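Local coordinates for putative methyltransferase protein (Bacteroides fragilis, PDB 5BP9) that binds S-adenosyl-L-homocysteine and is probably an S-adenosylmethionine-dependent methyltransferase whose substrate is not established, at residues 178-181 with 182-186. Numbering follows the deposited sequence.
Sequences ENMP and LFFRK
Selenomethionine Met180 and Phe184 run side by side at the start of helix 180-190, a surface helix of the Rossmann-like methyltransferase fold, and make a Met-aromatic contact in its first turn. The selenium reaches Phe184 CE2 at 3.8 Å and approaches the ring obliquely; a second, longer Met-aromatic approach brings SE to 4.4 Å from Phe183 CD2. Both the bend at chi2 of Met180 (-76°) and the placing of its CG beside the backbone N carry SE to the two rings. Phe183 CD2 in turn sits 3.8 Å above the plane of the Phe184 ring, over its centre, so three buried side chains interlock on the inward side.

On the outer side, the Arg185 chain bends at chi3 (-66°) and folds back over Pro181, laying one guanidinium face across Pro181 C and bringing NH1 to 3.6 Å from Pro181 CB.

Successive i to i+4 backbone bonds set this spacing, the first from Phe183 N to Asn179 O. Farther out, Tyr254 and Ala255 of helix 248-257 cover Met180 and Phe184 respectively, while Phe183 packs near Leu152, an S-adenosyl-L-homocysteine-binding residue. Ahead of the helix, Asn179 ND2 is hydrogen-bonded to Ile174 O.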
ATOM      1  N   GLU A 178       9.796  -3.745 -13.257  1.00 14.67           N
ATOM      2  CA  GLU A 178      11.275  -3.591 -13.217  1.00 16.37           C
ATOM      3  C   GLU A 178      11.814  -3.264 -11.820  1.00 14.29           C
ATOM      4  O   GLU A 178      13.021  -3.363 -11.568  1.00 15.52           O
ATOM      5  CB  GLU A 178      11.770  -2.571 -14.253  1.00 22.29           C
ATOM      6  CG  GLU A 178      11.345  -1.138 -13.988  1.00 19.74           C
ATOM      7  CD  GLU A 178      11.844  -0.139 -15.013  1.00 29.41           C
ATOM      8  OE1 GLU A 178      12.842  -0.416 -15.732  1.00 26.79           O
ATOM      9  OE2 GLU A 178      11.236   0.941 -15.066  1.00 31.24           O
ATOM     10  N   ASN A 179      10.928  -2.853 -10.904  1.00 13.37           N
ATOM     11  CA  ASN A 179      11.308  -2.641  -9.497  1.00 12.17           C
ATOM     12  C   ASN A 179      11.183  -3.869  -8.602  1.00 11.86           C
ATOM     13  O   ASN A 179      11.452  -3.783  -7.414  1.00 12.56           O
ATOM     14  CB  ASN A 179      10.482  -1.510  -8.917  1.00 12.55           C
ATOM     15  CG  ASN A 179      10.851  -0.176  -9.512  1.00 16.06           C
ATOM     16  OD1 ASN A 179      11.966   0.005 -10.038  1.00 17.47           O
ATOM     17  ND2 ASN A 179       9.940   0.777  -9.418  1.00 17.37           N
HETATM   18  N   MSE A 180      10.789  -5.016  -9.164  1.00 12.13           N
HETATM   19  CA  MSE A 180      10.676  -6.224  -8.346  1.00 12.54           C
HETATM   20  C   MSE A 180      11.979  -6.638  -7.675  1.00 12.84           C
HETATM   21  O   MSE A 180      11.953  -6.967  -6.482  1.00 12.84           O
HETATM   22  CB  MSE A 180      10.045  -7.395  -9.107  1.00 13.72           C
HETATM   23  CG  MSE A 180       8.556  -7.177  -9.323  1.00 15.41           C
HETATM   24 SE   MSE A 180       7.621  -7.532  -7.620  1.00 19.79          SE
HETATM   25  CE  MSE A 180       5.978  -6.896  -8.288  1.00 30.25           C
ATOM     26  N   PRO A 181      13.125  -6.620  -8.383  1.00 13.73           N
ATOM     27  CA  PRO A 181      14.375  -6.993  -7.693  1.00 13.32           C
ATOM     28  C   PRO A 181      14.694  -6.059  -6.497  1.00 12.64           C
ATOM     29  O   PRO A 181      15.043  -6.544  -5.415  1.00 13.73           O
ATOM     30  CB  PRO A 181      15.422  -6.959  -8.816  1.00 13.58           C
ATOM     31  CG  PRO A 181      14.627  -7.227 -10.066  1.00 13.78           C
ATOM     32  CD  PRO A 181      13.333  -6.508  -9.845  1.00 14.88           C
ATOM     33  N   LEU A 182      14.540  -4.744  -6.674  1.00 12.91           N
ATOM     34  CA  LEU A 182      14.760  -3.785  -5.584  1.00 14.55           C
ATOM     35  C   LEU A 182      13.835  -4.083  -4.426  1.00 13.26           C
ATOM     36  O   LEU A 182      14.254  -4.077  -3.269  1.00 14.76           O
ATOM     37  CB  LEU A 182      14.517  -2.353  -6.078  1.00 16.48           C
ATOM     38  CG  LEU A 182      14.606  -1.216  -5.052  1.00 22.61           C
ATOM     39  CD1 LEU A 182      16.055  -0.901  -4.709  1.00 29.19           C
ATOM     40  CD2 LEU A 182      13.894   0.020  -5.581  1.00 28.84           C
ATOM     41  N   PHE A 183      12.563  -4.333  -4.748  1.00 12.50           N
ATOM     42  CA  PHE A 183      11.584  -4.634  -3.712  1.00 12.43           C
ATOM     43  C   PHE A 183      12.006  -5.853  -2.875  1.00 12.20           C
ATOM     44  O   PHE A 183      12.014  -5.794  -1.642  1.00 12.42           O
ATOM     45  CB  PHE A 183      10.205  -4.844  -4.355  1.00 11.79           C
ATOM     46  CG  PHE A 183       9.179  -5.362  -3.392  1.00 13.78           C
ATOM     47  CD1 PHE A 183       8.732  -4.554  -2.354  1.00 13.38           C
ATOM     48  CD2 PHE A 183       8.714  -6.653  -3.474  1.00 13.76           C
ATOM     49  CE1 PHE A 183       7.831  -5.044  -1.420  1.00 13.96           C
ATOM     50  CE2 PHE A 183       7.774  -7.137  -2.567  1.00 13.95           C
ATOM     51  CZ  PHE A 183       7.348  -6.345  -1.516  1.00 14.22           C
ATOM     52  N   PHE A 184      12.339  -6.966  -3.544  1.00 11.58           N
ATOM     53  CA  PHE A 184      12.693  -8.171  -2.819  1.00 12.53           C
ATOM     54  C   PHE A 184      14.019  -8.045  -2.074  1.00 11.61           C
ATOM     55  O   PHE A 184      14.174  -8.613  -0.997  1.00 14.18           O
ATOM     56  CB  PHE A 184      12.635  -9.391  -3.732  1.00 12.86           C
ATOM     57  CG  PHE A 184      11.215  -9.822  -4.022  1.00 12.47           C
ATOM     58  CD1 PHE A 184      10.406 -10.272  -2.976  1.00 14.08           C
ATOM     59  CD2 PHE A 184      10.668  -9.767  -5.295  1.00 13.52           C
ATOM     60  CE1 PHE A 184       9.083 -10.654  -3.202  1.00 15.69           C
ATOM     61  CE2 PHE A 184       9.369 -10.187  -5.526  1.00 14.06           C
ATOM     62  CZ  PHE A 184       8.558 -10.607  -4.482  1.00 16.07           C
ATOM     63  N   ARG A 185      14.954  -7.252  -2.604  1.00 11.62           N
ATOM     64  CA  ARG A 185      16.178  -6.943  -1.849  1.00 13.69           C
ATOM     65  C   ARG A 185      15.859  -6.215  -0.555  1.00 13.06           C
ATOM     66  O   ARG A 185      16.426  -6.540   0.487  1.00 15.10           O
ATOM     67  CB  ARG A 185      17.180  -6.128  -2.655  1.00 14.13           C
ATOM     68  CG  ARG A 185      17.910  -6.929  -3.710  1.00 15.94           C
ATOM     69  CD  ARG A 185      19.121  -6.178  -4.249  1.00 15.75           C
ATOM     70  NE  ARG A 185      18.798  -4.957  -5.001  1.00 14.80           N
ATOM     71  CZ  ARG A 185      18.456  -4.887  -6.291  1.00 14.64           C
ATOM     72  NH1 ARG A 185      18.333  -5.973  -7.037  1.00 15.63           N
ATOM     73  NH2 ARG A 185      18.224  -3.698  -6.844  1.00 15.53           N
ATOM     74  N   LYS A 186      14.940  -5.258  -0.612  1.00 12.58           N
ATOM     75  CA  LYS A 186      14.563  -4.533   0.590  1.00 12.45           C
ATOM     76  C   LYS A 186      13.848  -5.459   1.579  1.00 14.00           C
ATOM     77  O   LYS A 186      14.077  -5.398   2.789  1.00 14.59           O
ATOM     78  CB  LYS A 186      13.683  -3.321   0.252  1.00 14.30           C
ATOM     79  CG  LYS A 186      13.380  -2.417   1.438  1.00 15.27           C
ATOM     80  CD  LYS A 186      14.590  -1.546   1.751  1.00 15.55           C
ATOM     81  CE  LYS A 186      14.562  -1.021   3.158  1.00 17.16           C
ATOM     82  NZ  LYS A 186      15.703  -0.094   3.380  1.00 22.78           N
TER